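Local coordinates for aminodeoxyfutalosine deaminase (Deinococcus radiodurans, PDB 2IMR), which deaminates aminodeoxyfutalosine to futalosine in menaquinone biosynthesis, using one zinc ion per subunit, at residues G88-T100 / V384-G396. Residues are numbered along the deposited sequence; the frame is centred on the assembly and turned at random.
Sequences GAVIAPPPVNAHT and VRAAVKGGQRVVG. With ZN (zinc ion), chain B.
V90 and V384 meet tip to tip, CG2 to CG2 at 4.0 Å, where the chain leaves the small beta domain of this amidohydrolase and runs along helix 380-395 into the TIM-barrel-type catalytic domain. Next, A92 sets its CB against CG1 of V384. P93 meets V388 with its CB, 4.1 Å from V388 CG1, and with its carbonyl O, 3.5 Å from V388 CG2. P95 then lays its CB on the CB of A387 at 3.9 Å, and R365 of helix 365-374 touches the same proline.

The pi-type turn at 386-390 falls just here. G391 N bonds A386 O and G390 N bonds R385 O, each five residues back, so A387 O can accept V96 N at 2.9 Å, the donor tilted 30° from the carbonyl plane. V96 packs over the backbone of G391, where a beta-carbon would clash with V96 CB. With CG1 anti to the backbone N (chi1 169°), that branch reaches V395 CG2, and CG2 lies over Q392 N. An alanine here would remove both branches and would probably leave V395 CG2 without V96 CG1, its neighbour at 3.6 Å, and open a gap over G391. A98 follows, its CA against V395 CG1. H99 then turns from the helix, shares the zinc with H101 and H240, and binds the ion through NE2 at 2.1 Å.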
ATOM      1  N   GLY A  88       1.854 -24.830   9.184  1.00 21.15           N
ATOM      2  CA  GLY A  88       2.069 -24.082   7.958  1.00 22.17           C
ATOM      3  C   GLY A  88       3.231 -23.110   7.991  1.00 23.42           C
ATOM      4  O   GLY A  88       4.021 -23.097   8.935  1.00 24.49           O
ATOM      5  N   ALA A  89       3.325 -22.277   6.960  1.00 21.80           N
ATOM      6  CA  ALA A  89       4.418 -21.317   6.858  1.00 23.28           C
ATOM      7  C   ALA A  89       4.326 -20.125   7.800  1.00 22.34           C
ATOM      8  O   ALA A  89       5.312 -19.744   8.431  1.00 23.50           O
ATOM      9  CB  ALA A  89       4.535 -20.821   5.416  1.00 24.89           C
ATOM     10  N   VAL A  90       3.145 -19.541   7.917  1.00 19.52           N
ATOM     11  CA  VAL A  90       3.011 -18.364   8.747  1.00 20.05           C
ATOM     12  C   VAL A  90       1.911 -18.344   9.794  1.00 20.85           C
ATOM     13  O   VAL A  90       0.771 -18.744   9.541  1.00 19.23           O
ATOM     14  CB  VAL A  90       2.814 -17.105   7.857  1.00 19.68           C
ATOM     15  CG1 VAL A  90       2.665 -15.863   8.722  1.00 18.47           C
ATOM     16  CG2 VAL A  90       3.986 -16.966   6.885  1.00 18.35           C
ATOM     17  N   ILE A  91       2.278 -17.874  10.978  1.00 20.28           N
ATOM     18  CA  ILE A  91       1.334 -17.692  12.066  1.00 21.37           C
ATOM     19  C   ILE A  91       1.518 -16.235  12.451  1.00 21.33           C
ATOM     20  O   ILE A  91       2.600 -15.839  12.898  1.00 23.00           O
ATOM     21  CB  ILE A  91       1.635 -18.578  13.290  1.00 21.23           C
ATOM     22  CG1 ILE A  91       1.357 -20.045  12.954  1.00 22.29           C
ATOM     23  CG2 ILE A  91       0.768 -18.135  14.455  1.00 18.15           C
ATOM     24  CD1 ILE A  91       1.593 -21.001  14.108  1.00 21.79           C
ATOM     25  N   ALA A  92       0.473 -15.436  12.257  1.00 19.95           N
ATOM     26  CA  ALA A  92       0.531 -14.013  12.567  1.00 21.58           C
ATOM     27  C   ALA A  92      -0.838 -13.371  12.411  1.00 23.33           C
ATOM     28  O   ALA A  92      -1.742 -13.954  11.811  1.00 23.20           O
ATOM     29  CB  ALA A  92       1.537 -13.317  11.637  1.00 21.83           C
ATOM     30  N   PRO A  93      -1.015 -12.159  12.960  1.00 23.31           N
ATOM     31  CA  PRO A  93      -2.308 -11.490  12.836  1.00 23.53           C
ATOM     32  C   PRO A  93      -2.612 -11.329  11.348  1.00 23.90           C
ATOM     33  O   PRO A  93      -1.701 -11.409  10.520  1.00 22.14           O
ATOM     34  CB  PRO A  93      -2.064 -10.146  13.520  1.00 23.95           C
ATOM     35  CG  PRO A  93      -1.036 -10.485  14.562  1.00 24.09           C
ATOM     36  CD  PRO A  93      -0.091 -11.375  13.801  1.00 24.73           C
ATOM     37  N   PRO A  94      -3.889 -11.123  10.986  1.00 23.40           N
ATOM     38  CA  PRO A  94      -4.211 -10.958   9.566  1.00 23.73           C
ATOM     39  C   PRO A  94      -3.438  -9.765   9.009  1.00 22.98           C
ATOM     40  O   PRO A  94      -3.363  -8.715   9.648  1.00 20.44           O
ATOM     41  CB  PRO A  94      -5.721 -10.735   9.576  1.00 25.88           C
ATOM     42  CG  PRO A  94      -5.975 -10.140  10.931  1.00 25.72           C
ATOM     43  CD  PRO A  94      -5.093 -10.972  11.817  1.00 26.55           C
ATOM     44  N   PRO A  95      -2.856  -9.912   7.812  1.00 22.33           N
ATOM     45  CA  PRO A  95      -2.088  -8.818   7.211  1.00 20.22           C
ATOM     46  C   PRO A  95      -2.914  -7.622   6.761  1.00 19.73           C
ATOM     47  O   PRO A  95      -4.104  -7.731   6.473  1.00 18.65           O
ATOM     48  CB  PRO A  95      -1.384  -9.500   6.047  1.00 21.01           C
ATOM     49  CG  PRO A  95      -2.414 -10.496   5.593  1.00 20.81           C
ATOM     50  CD  PRO A  95      -2.906 -11.077   6.907  1.00 21.97           C
ATOM     51  N   VAL A  96      -2.257  -6.474   6.710  1.00 17.95           N
ATOM     52  CA  VAL A  96      -2.891  -5.242   6.277  1.00 18.13           C
ATOM     53  C   VAL A  96      -2.635  -5.061   4.785  1.00 17.84           C
ATOM     54  O   VAL A  96      -1.519  -5.280   4.310  1.00 17.40           O
ATOM     55  CB  VAL A  96      -2.296  -4.021   7.017  1.00 18.01           C
ATOM     56  CG1 VAL A  96      -2.781  -2.724   6.367  1.00 20.91           C
ATOM     57  CG2 VAL A  96      -2.685  -4.064   8.492  1.00 20.63           C
ATOM     58  N   ASN A  97      -3.673  -4.685   4.046  1.00 16.04           N
ATOM     59  CA  ASN A  97      -3.520  -4.435   2.620  1.00 16.51           C
ATOM     60  C   ASN A  97      -3.360  -2.930   2.589  1.00 15.51           C
ATOM     61  O   ASN A  97      -4.350  -2.191   2.532  1.00 14.24           O
ATOM     62  CB  ASN A  97      -4.769  -4.838   1.842  1.00 13.17           C
ATOM     63  CG  ASN A  97      -4.539  -4.815   0.343  1.00 15.77           C
ATOM     64  OD1 ASN A  97      -3.682  -4.078  -0.147  1.00 13.28           O
ATOM     65  ND2 ASN A  97      -5.309  -5.607  -0.390  1.00 12.58           N
ATOM     66  N   ALA A  98      -2.106  -2.490   2.636  1.00 14.71           N
ATOM     67  CA  ALA A  98      -1.757  -1.074   2.694  1.00 13.94           C
ATOM     68  C   ALA A  98      -2.011  -0.236   1.451  1.00 15.19           C
ATOM     69  O   ALA A  98      -1.874   0.987   1.494  1.00 13.37           O
ATOM     70  CB  ALA A  98      -0.294  -0.931   3.129  1.00 13.80           C
ATOM     71  N   HIS A  99      -2.353  -0.879   0.343  1.00 14.47           N
ATOM     72  CA  HIS A  99      -2.651  -0.124  -0.864  1.00 15.14           C
ATOM     73  C   HIS A  99      -3.475  -0.904  -1.869  1.00 14.79           C
ATOM     74  O   HIS A  99      -3.045  -1.942  -2.374  1.00 13.68           O
ATOM     75  CB  HIS A  99      -1.376   0.353  -1.567  1.00 14.08           C
ATOM     76  CG  HIS A  99      -1.646   1.235  -2.751  1.00 13.87           C
ATOM     77  ND1 HIS A  99      -1.885   2.587  -2.633  1.00 12.90           N
ATOM     78  CD2 HIS A  99      -1.788   0.941  -4.066  1.00 11.83           C
ATOM     79  CE1 HIS A  99      -2.162   3.090  -3.824  1.00 14.03           C
ATOM     80  NE2 HIS A  99      -2.112   2.110  -4.711  1.00 13.18           N
ATOM     81  N   THR A 100      -4.663  -0.386  -2.151  1.00 14.72           N
ATOM     82  CA  THR A 100      -5.537  -0.974  -3.151  1.00 13.56           C
ATOM     83  C   THR A 100      -6.520   0.093  -3.614  1.00 14.84           C
ATOM     84  O   THR A 100      -6.551   1.207  -3.076  1.00 14.30           O
ATOM     85  CB  THR A 100      -6.323  -2.198  -2.597  1.00 15.51           C
ATOM     86  OG1 THR A 100      -7.058  -2.810  -3.666  1.00 13.94           O
ATOM     87  CG2 THR A 100      -7.291  -1.773  -1.504  1.00 14.63           C
ATOM     88  N   VAL A 384       6.929 -10.809   6.591  1.00 20.55           N
ATOM     89  CA  VAL A 384       5.765 -10.943   7.452  1.00 20.33           C
ATOM     90  C   VAL A 384       5.565  -9.713   8.329  1.00 20.72           C
ATOM     91  O   VAL A 384       4.448  -9.214   8.459  1.00 20.36           O
ATOM     92  CB  VAL A 384       5.873 -12.219   8.314  1.00 18.45           C
ATOM     93  CG1 VAL A 384       4.707 -12.313   9.281  1.00 17.83           C
ATOM     94  CG2 VAL A 384       5.894 -13.434   7.401  1.00 19.17           C
ATOM     95  N   ARG A 385       6.644  -9.209   8.921  1.00 22.51           N
ATOM     96  CA  ARG A 385       6.530  -8.020   9.756  1.00 23.92           C
ATOM     97  C   ARG A 385       5.978  -6.862   8.927  1.00 23.24           C
ATOM     98  O   ARG A 385       5.143  -6.090   9.393  1.00 23.17           O
ATOM     99  CB  ARG A 385       7.894  -7.631  10.333  1.00 27.72           C
ATOM    100  CG  ARG A 385       7.863  -6.299  11.055  1.00 32.26           C
ATOM    101  CD  ARG A 385       9.250  -5.706  11.227  1.00 37.24           C
ATOM    102  NE  ARG A 385       9.168  -4.258  11.388  1.00 40.80           N
ATOM    103  CZ  ARG A 385       8.500  -3.651  12.364  1.00 41.83           C
ATOM    104  NH1 ARG A 385       7.858  -4.370  13.275  1.00 45.68           N
ATOM    105  NH2 ARG A 385       8.456  -2.325  12.418  1.00 43.70           N
ATOM    106  N   ALA A 386       6.449  -6.741   7.691  1.00 22.66           N
ATOM    107  CA  ALA A 386       5.987  -5.676   6.810  1.00 21.70           C
ATOM    108  C   ALA A 386       4.493  -5.811   6.530  1.00 20.51           C
ATOM    109  O   ALA A 386       3.745  -4.835   6.601  1.00 19.19           O
ATOM    110  CB  ALA A 386       6.765  -5.709   5.497  1.00 21.45           C
ATOM    111  N   ALA A 387       4.062  -7.028   6.214  1.00 19.54           N
ATOM    112  CA  ALA A 387       2.660  -7.279   5.904  1.00 19.81           C
ATOM    113  C   ALA A 387       1.735  -6.878   7.041  1.00 19.68           C
ATOM    114  O   ALA A 387       0.661  -6.318   6.814  1.00 19.40           O
ATOM    115  CB  ALA A 387       2.453  -8.756   5.566  1.00 18.79           C
ATOM    116  N   VAL A 388       2.159  -7.155   8.268  1.00 19.98           N
ATOM    117  CA  VAL A 388       1.343  -6.849   9.433  1.00 22.10           C
ATOM    118  C   VAL A 388       1.642  -5.506  10.098  1.00 23.02           C
ATOM    119  O   VAL A 388       0.803  -4.602  10.083  1.00 24.00           O
ATOM    120  CB  VAL A 388       1.470  -7.968  10.491  1.00 23.76           C
ATOM    121  CG1 VAL A 388       0.600  -7.646  11.698  1.00 24.19           C
ATOM    122  CG2 VAL A 388       1.064  -9.301   9.880  1.00 24.52           C
ATOM    123  N   LYS A 389       2.828  -5.373  10.685  1.00 22.66           N
ATOM    124  CA  LYS A 389       3.186  -4.135  11.372  1.00 23.39           C
ATOM    125  C   LYS A 389       3.430  -2.970  10.423  1.00 20.86           C
ATOM    126  O   LYS A 389       2.967  -1.859  10.669  1.00 21.61           O
ATOM    127  CB  LYS A 389       4.421  -4.344  12.250  1.00 24.93           C
ATOM    128  CG  LYS A 389       4.792  -3.113  13.082  1.00 28.92           C
ATOM    129  CD  LYS A 389       3.650  -2.705  14.010  1.00 30.93           C
ATOM    130  CE  LYS A 389       4.016  -1.482  14.841  1.00 36.51           C
ATOM    131  NZ  LYS A 389       2.946  -1.117  15.817  1.00 38.92           N
ATOM    132  N   GLY A 390       4.163  -3.223   9.346  1.00 21.09           N
ATOM    133  CA  GLY A 390       4.433  -2.168   8.385  1.00 19.46           C
ATOM    134  C   GLY A 390       3.141  -1.532   7.899  1.00 20.64           C
ATOM    135  O   GLY A 390       2.999  -0.311   7.908  1.00 19.94           O
ATOM    136  N   GLY A 391       2.191  -2.367   7.482  1.00 17.94           N
ATOM    137  CA  GLY A 391       0.917  -1.864   6.994  1.00 18.71           C
ATOM    138  C   GLY A 391       0.115  -1.118   8.042  1.00 19.90           C
ATOM    139  O   GLY A 391      -0.509  -0.092   7.752  1.00 16.67           O
ATOM    140  N   GLN A 392       0.120  -1.637   9.264  1.00 20.74           N
ATOM    141  CA  GLN A 392      -0.610  -1.016  10.359  1.00 22.48           C
ATOM    142  C   GLN A 392      -0.078   0.402  10.589  1.00 22.58           C
ATOM    143  O   GLN A 392      -0.844   1.337  10.824  1.00 20.97           O
ATOM    144  CB  GLN A 392      -0.450  -1.863  11.631  1.00 25.47           C
ATOM    145  CG  GLN A 392      -1.340  -1.459  12.805  1.00 29.88           C
ATOM    146  CD  GLN A 392      -0.847  -0.223  13.533  1.00 33.61           C
ATOM    147  OE1 GLN A 392       0.342  -0.100  13.833  1.00 37.33           O
ATOM    148  NE2 GLN A 392      -1.760   0.696  13.833  1.00 35.56           N
ATOM    149  N   ARG A 393       1.235   0.565  10.504  1.00 23.39           N
ATOM    150  CA  ARG A 393       1.821   1.879  10.717  1.00 25.39           C
ATOM    151  C   ARG A 393       1.403   2.861   9.625  1.00 24.82           C
ATOM    152  O   ARG A 393       1.220   4.052   9.884  1.00 25.01           O
ATOM    153  CB  ARG A 393       3.343   1.766  10.792  1.00 27.45           C
ATOM    154  CG  ARG A 393       3.817   0.879  11.935  1.00 31.93           C
ATOM    155  CD  ARG A 393       5.297   1.061  12.174  1.00 34.12           C
ATOM    156  NE  ARG A 393       5.582   2.420  12.620  1.00 37.93           N
ATOM    157  CZ  ARG A 393       6.749   3.033  12.454  1.00 39.23           C
ATOM    158  NH1 ARG A 393       7.749   2.410  11.843  1.00 39.80           N
ATOM    159  NH2 ARG A 393       6.913   4.273  12.897  1.00 40.68           N
ATOM    160  N   VAL A 394       1.243   2.357   8.407  1.00 22.81           N
ATOM    161  CA  VAL A 394       0.834   3.186   7.279  1.00 20.63           C
ATOM    162  C   VAL A 394      -0.646   3.563   7.322  1.00 21.13           C
ATOM    163  O   VAL A 394      -0.996   4.737   7.195  1.00 20.06           O
ATOM    164  CB  VAL A 394       1.115   2.469   5.923  1.00 22.03           C
ATOM    165  CG1 VAL A 394       0.451   3.222   4.774  1.00 21.49           C
ATOM    166  CG2 VAL A 394       2.611   2.375   5.686  1.00 18.65           C
ATOM    167  N   VAL A 395      -1.515   2.576   7.528  1.00 19.43           N
ATOM    168  CA  VAL A 395      -2.951   2.834   7.525  1.00 22.40           C
ATOM    169  C   VAL A 395      -3.580   3.137   8.876  1.00 23.51           C
ATOM    170  O   VAL A 395      -4.735   3.569   8.940  1.00 22.53           O
ATOM    171  CB  VAL A 395      -3.729   1.650   6.888  1.00 22.41           C
ATOM    172  CG1 VAL A 395      -3.125   1.306   5.540  1.00 24.42           C
ATOM    173  CG2 VAL A 395      -3.704   0.436   7.813  1.00 25.00           C
ATOM    174  N   GLY A 396      -2.830   2.911   9.947  1.00 24.73           N
ATOM    175  CA  GLY A 396      -3.350   3.164  11.277  1.00 26.80           C
ATOM    176  C   GLY A 396      -4.407   2.151  11.670  1.00 28.37           C
ATOM    177  O   GLY A 396      -4.324   0.980  11.300  1.00 29.90           O
TER
HETATM  178 ZN    ZN B 500      -2.740   2.697  -6.661  1.00 24.46          ZN
HETATM  179  O   HOH W   1      -1.707   1.630  -7.665  1.00 15.57           O